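PDB 5LNB: ubiquitin-like-specific protease 2 from Saccharomyces cerevisiae, which is a cysteine protease of the C48 family that removes the ubiquitin-like modifier SUMO from proteins, seen here as its catalytic domain. Local coordinates for residues P157-R168 against Q198-Q209. Residues are numbered along the deposited sequence; the frame is centred on the assembly and turned at random.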
loop_
_atom_site.group_PDB
_atom_site.type_symbol
_atom_site.label_atom_id
_atom_site.label_comp_id
_atom_site.label_asym_id
_atom_site.label_seq_id
_atom_site.Cartn_x
_atom_site.Cartn_y
_atom_site.Cartn_z
ATOM N N PRO A 157 -10.204 12.045 -20.187
ATOM C CA PRO A 157 -9.327 11.105 -19.468
ATOM C C PRO A 157 -9.330 11.393 -17.973
ATOM O O PRO A 157 -8.740 12.399 -17.581
ATOM C CB PRO A 157 -7.938 11.373 -20.068
ATOM C CG PRO A 157 -8.133 12.433 -21.145
ATOM C CD PRO A 157 -9.441 13.103 -20.868
ATOM N N LEU A 158 -9.985 10.556 -17.166
ATOM C CA LEU A 158 -10.175 10.823 -15.744
ATOM C C LEU A 158 -9.174 10.042 -14.904
ATOM O O LEU A 158 -9.053 8.821 -15.050
ATOM C CB LEU A 158 -11.596 10.471 -15.306
ATOM C CG LEU A 158 -12.679 11.440 -15.784
ATOM C CD1 LEU A 158 -14.033 11.033 -15.219
ATOM C CD2 LEU A 158 -12.324 12.863 -15.369
ATOM N N VAL A 159 -8.475 10.744 -14.020
ATOM C CA VAL A 159 -7.583 10.115 -13.055
ATOM C C VAL A 159 -8.416 9.699 -11.851
ATOM O O VAL A 159 -9.102 10.531 -11.248
ATOM C CB VAL A 159 -6.455 11.071 -12.644
ATOM C CG1 VAL A 159 -5.564 10.434 -11.576
ATOM C CG2 VAL A 159 -5.654 11.557 -13.884
ATOM N N ASN A 160 -8.365 8.416 -11.502
ATOM C CA ASN A 160 -9.175 7.872 -10.418
ATOM C C ASN A 160 -8.258 7.534 -9.257
ATOM O O ASN A 160 -7.320 6.741 -9.409
ATOM C CB ASN A 160 -9.962 6.638 -10.866
ATOM C CG ASN A 160 -10.973 6.951 -11.956
ATOM O OD1 ASN A 160 -11.645 7.975 -11.913
ATOM N ND2 ASN A 160 -11.075 6.076 -12.946
ATOM N N ILE A 161 -8.506 8.153 -8.113
ATOM C CA ILE A 161 -7.790 7.833 -6.887
ATOM C C ILE A 161 -8.672 6.850 -6.130
ATOM O O ILE A 161 -9.635 7.245 -5.471
ATOM C CB ILE A 161 -7.474 9.081 -6.065
ATOM C CG1 ILE A 161 -6.611 10.045 -6.903
ATOM C CG2 ILE A 161 -6.785 8.689 -4.742
ATOM C CD1 ILE A 161 -6.329 11.364 -6.233
ATOM N N LEU A 162 -8.362 5.561 -6.259
ATOM C CA LEU A 162 -9.171 4.509 -5.652
ATOM C C LEU A 162 -8.817 4.413 -4.170
ATOM O O LEU A 162 -7.718 3.969 -3.816
ATOM C CB LEU A 162 -8.941 3.190 -6.385
ATOM C CG LEU A 162 -9.086 3.242 -7.914
ATOM C CD1 LEU A 162 -8.736 1.891 -8.554
ATOM C CD2 LEU A 162 -10.495 3.688 -8.331
ATOM N N THR A 163 -9.738 4.841 -3.308
ATOM C CA THR A 163 -9.507 5.003 -1.874
ATOM C C THR A 163 -10.350 3.994 -1.099
ATOM O O THR A 163 -11.572 3.928 -1.287
ATOM C CB THR A 163 -9.862 6.426 -1.427
ATOM O OG1 THR A 163 -9.257 7.369 -2.316
ATOM C CG2 THR A 163 -9.368 6.700 -0.011
ATOM N N PHE A 164 -9.708 3.222 -0.216
ATOM C CA PHE A 164 -10.401 2.144 0.480
ATOM C C PHE A 164 -9.993 2.107 1.950
ATOM O O PHE A 164 -8.813 2.249 2.291
ATOM C CB PHE A 164 -10.150 0.783 -0.196
ATOM C CG PHE A 164 -8.731 0.588 -0.682
ATOM C CD1 PHE A 164 -7.823 -0.174 0.057
ATOM C CD2 PHE A 164 -8.299 1.168 -1.873
ATOM C CE1 PHE A 164 -6.521 -0.360 -0.384
ATOM C CE2 PHE A 164 -6.992 0.995 -2.314
ATOM C CZ PHE A 164 -6.102 0.223 -1.571
ATOM N N ASP A 165 -10.990 1.924 2.812
ATOM C CA ASP A 165 -10.841 2.086 4.250
ATOM C C ASP A 165 -11.740 1.063 4.929
ATOM O O ASP A 165 -12.924 0.973 4.602
ATOM C CB ASP A 165 -11.233 3.512 4.666
ATOM C CG ASP A 165 -11.046 3.782 6.150
ATOM O OD1 ASP A 165 -10.560 2.901 6.894
ATOM O OD2 ASP A 165 -11.382 4.908 6.570
ATOM N N SER A 166 -11.179 0.297 5.864
ATOM C CA SER A 166 -11.983 -0.670 6.592
ATOM C C SER A 166 -12.939 -0.001 7.568
ATOM O O SER A 166 -13.907 -0.638 7.991
ATOM C CB SER A 166 -11.086 -1.669 7.330
ATOM O OG SER A 166 -10.145 -0.992 8.141
ATOM N N LEU A 167 -12.702 1.257 7.937
ATOM C CA LEU A 167 -13.683 1.996 8.724
ATOM C C LEU A 167 -14.726 2.628 7.801
ATOM O O LEU A 167 -14.522 2.769 6.590
ATOM C CB LEU A 167 -13.009 3.067 9.585
ATOM C CG LEU A 167 -11.938 2.533 10.552
ATOM C CD1 LEU A 167 -11.363 3.640 11.431
ATOM C CD2 LEU A 167 -12.481 1.378 11.418
ATOM N N ARG A 168 -15.861 3.013 8.389
ATOM C CA ARG A 168 -16.974 3.561 7.611
ATOM C C ARG A 168 -16.783 5.071 7.446
ATOM O O ARG A 168 -17.440 5.896 8.084
ATOM C CB ARG A 168 -18.303 3.211 8.275
ATOM C CG ARG A 168 -18.648 1.722 8.163
ATOM C CD ARG A 168 -19.906 1.364 8.932
ATOM N NE ARG A 168 -21.070 2.083 8.421
ATOM C CZ ARG A 168 -22.048 1.527 7.711
ATOM N NH1 ARG A 168 -22.015 0.231 7.427
ATOM N NH2 ARG A 168 -23.067 2.267 7.292
ATOM N N GLN A 198 -10.350 16.854 -13.466
ATOM C CA GLN A 198 -10.002 15.592 -14.107
ATOM C C GLN A 198 -9.618 14.511 -13.107
ATOM O O GLN A 198 -9.453 13.352 -13.502
ATOM C CB GLN A 198 -8.834 15.799 -15.072
ATOM C CG GLN A 198 -9.191 15.925 -16.533
ATOM C CD GLN A 198 -7.936 16.017 -17.403
ATOM O OE1 GLN A 198 -7.292 17.069 -17.481
ATOM N NE2 GLN A 198 -7.571 14.905 -18.036
ATOM N N ILE A 199 -9.468 14.860 -11.833
ATOM C CA ILE A 199 -8.990 13.944 -10.803
ATOM C C ILE A 199 -10.142 13.660 -9.849
ATOM O O ILE A 199 -10.687 14.581 -9.224
ATOM C CB ILE A 199 -7.776 14.526 -10.064
ATOM C CG1 ILE A 199 -6.745 15.045 -11.078
ATOM C CG2 ILE A 199 -7.154 13.490 -9.131
ATOM C CD1 ILE A 199 -5.566 15.682 -10.444
ATOM N N LYS A 200 -10.511 12.388 -9.737
ATOM C CA LYS A 200 -11.685 11.973 -8.983
ATOM C C LYS A 200 -11.270 10.985 -7.906
ATOM O O LYS A 200 -10.643 9.961 -8.203
ATOM C CB LYS A 200 -12.738 11.358 -9.905
ATOM C CG LYS A 200 -13.327 12.349 -10.899
ATOM C CD LYS A 200 -13.874 13.592 -10.188
ATOM C CE LYS A 200 -14.392 14.643 -11.170
ATOM N NZ LYS A 200 -14.586 15.958 -10.494
ATOM N N MET A 201 -11.606 11.301 -6.660
ATOM C CA MET A 201 -11.536 10.309 -5.602
ATOM C C MET A 201 -12.730 9.374 -5.734
ATOM O O MET A 201 -13.870 9.833 -5.856
ATOM C CB MET A 201 -11.525 10.970 -4.225
ATOM C CG MET A 201 -11.484 9.931 -3.106
ATOM S SD MET A 201 -11.902 10.533 -1.458
ATOM C CE MET A 201 -13.631 10.979 -1.657
ATOM N N LYS A 202 -12.471 8.067 -5.738
ATOM C CA LYS A 202 -13.526 7.063 -5.778
ATOM C C LYS A 202 -13.447 6.249 -4.496
ATOM O O LYS A 202 -12.422 5.614 -4.226
ATOM C CB LYS A 202 -13.392 6.165 -7.011
ATOM C CG LYS A 202 -13.361 6.918 -8.346
ATOM C CD LYS A 202 -14.749 7.334 -8.818
ATOM C CE LYS A 202 -14.675 8.047 -10.160
ATOM N NZ LYS A 202 -16.003 8.555 -10.645
ATOM N N THR A 203 -14.507 6.302 -3.692
ATOM C CA THR A 203 -14.594 5.562 -2.434
ATOM C C THR A 203 -14.882 4.106 -2.767
ATOM O O THR A 203 -15.962 3.784 -3.269
ATOM C CB THR A 203 -15.691 6.148 -1.542
ATOM O OG1 THR A 203 -15.317 7.463 -1.119
ATOM C CG2 THR A 203 -15.925 5.277 -0.308
ATOM N N CYS A 204 -13.926 3.230 -2.507
ATOM C CA CYS A 204 -14.088 1.859 -2.964
ATOM C C CYS A 204 -14.432 0.941 -1.806
ATOM O O CYS A 204 -13.717 0.933 -0.798
ATOM C CB CYS A 204 -12.814 1.376 -3.661
ATOM S SG CYS A 204 -12.408 2.370 -5.109
ATOM N N PRO A 205 -15.492 0.141 -1.922
ATOM C CA PRO A 205 -15.898 -0.728 -0.806
ATOM C C PRO A 205 -14.941 -1.899 -0.603
ATOM O O PRO A 205 -14.603 -2.623 -1.541
ATOM C CB PRO A 205 -17.294 -1.209 -1.224
ATOM C CG PRO A 205 -17.267 -1.149 -2.706
ATOM C CD PRO A 205 -16.409 0.038 -3.068
ATOM N N VAL A 206 -14.518 -2.081 0.644
ATOM C CA VAL A 206 -13.740 -3.233 1.086
ATOM C C VAL A 206 -14.389 -3.740 2.369
ATOM O O VAL A 206 -15.199 -3.016 2.962
ATOM C CB VAL A 206 -12.267 -2.862 1.323
ATOM C CG1 VAL A 206 -11.531 -2.664 -0.010
ATOM C CG2 VAL A 206 -12.172 -1.618 2.217
ATOM N N PRO A 207 -14.071 -4.941 2.854
ATOM C CA PRO A 207 -14.702 -5.404 4.095
ATOM C C PRO A 207 -14.559 -4.347 5.179
ATOM O O PRO A 207 -13.534 -3.675 5.289
ATOM C CB PRO A 207 -13.935 -6.686 4.441
ATOM C CG PRO A 207 -13.309 -7.121 3.133
ATOM C CD PRO A 207 -12.988 -5.838 2.418
ATOM N N GLN A 208 -15.615 -4.165 5.949
ATOM C CA GLN A 208 -15.646 -3.166 7.001
ATOM C C GLN A 208 -15.659 -3.851 8.358
ATOM O O GLN A 208 -16.381 -4.832 8.569
ATOM C CB GLN A 208 -16.862 -2.249 6.851
ATOM C CG GLN A 208 -16.831 -1.490 5.527
ATOM C CD GLN A 208 -17.889 -0.428 5.435
ATOM O OE1 GLN A 208 -17.585 0.745 5.201
ATOM N NE2 GLN A 208 -19.148 -0.825 5.613
ATOM N N GLN A 209 -14.852 -3.326 9.263
ATOM C CA GLN A 209 -14.741 -3.809 10.627
ATOM C C GLN A 209 -14.268 -2.624 11.459
ATOM O O GLN A 209 -13.249 -2.011 11.123
ATOM C CB GLN A 209 -13.773 -4.997 10.703
ATOM C CG GLN A 209 -14.076 -6.014 11.807
ATOM C CD GLN A 209 -13.661 -5.517 13.175
ATOM O OE1 GLN A 209 -12.736 -4.709 13.294
ATOM N NE2 GLN A 209 -14.349 -5.989 14.218
HETATM O O HOH W 1 -13.509 2.482 1.497
HETATM O O HOH W 2 -15.450 0.298 2.569
HETATM O O HOH W 3 -10.485 -1.968 10.699
#
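Strands 159-164 and 199-203 form the parallel pair of a beta-alpha-beta unit, Val159 beside Ile199 and Thr163 beside Thr203; the axes of the two short strand segments lie 26° apart. Bonds alternate across the pair: Val159 N to Gln198 O (2.8 Å), Lys200 N to Val159 O, Ile161 N to Lys200 O, and onward to Cys204 N, which donates to Thr163 O (2.7 Å). Ile161 O takes two donors from opposite faces of its carbonyl plane, Lys202 N and the Thr163 hydroxyl OG1 (3.2 Å).

Before the first rung, Gln198 holds CD anti to CA (chi2 -176°), carrying the amide to Pro157; NE2 lies in the carbonyl plane of Pro157 O, 2.8 Å away, the acceptor almost flat with the amide. Replacing Gln198 by an alanine would probably leave Pro157 O without this donor.

On one face, Ile161 CD1 reaches Ile199 CG2 at 3.7 Å; on the other, Cys204 SG lies against Leu162 CB at 3.8 Å, beside Trp237 of helix 230-238. Past the strands the two segments are bridged by water, water 1 linking Asp165 N to Cys204 O. Val206 CG1 packs on Phe164 CB (3.7 Å), and Ser166 O regains a direct bond from Gln209 N (3.1 Å).

Asp165 OD1 accepts Leu167 N in an Asx turn and also bonds His122 NE2, while OD2 binds His171 NE2. Helix 172-190 completes the beta-alpha-beta crossover, 199-203 being outermost in the mixed sheet, and the His122-Asp165 pair is consistent with the Cys-His-Asp triad of Ulp1-type proteases, Cys215 beside Ser166 probably being the nucleophile.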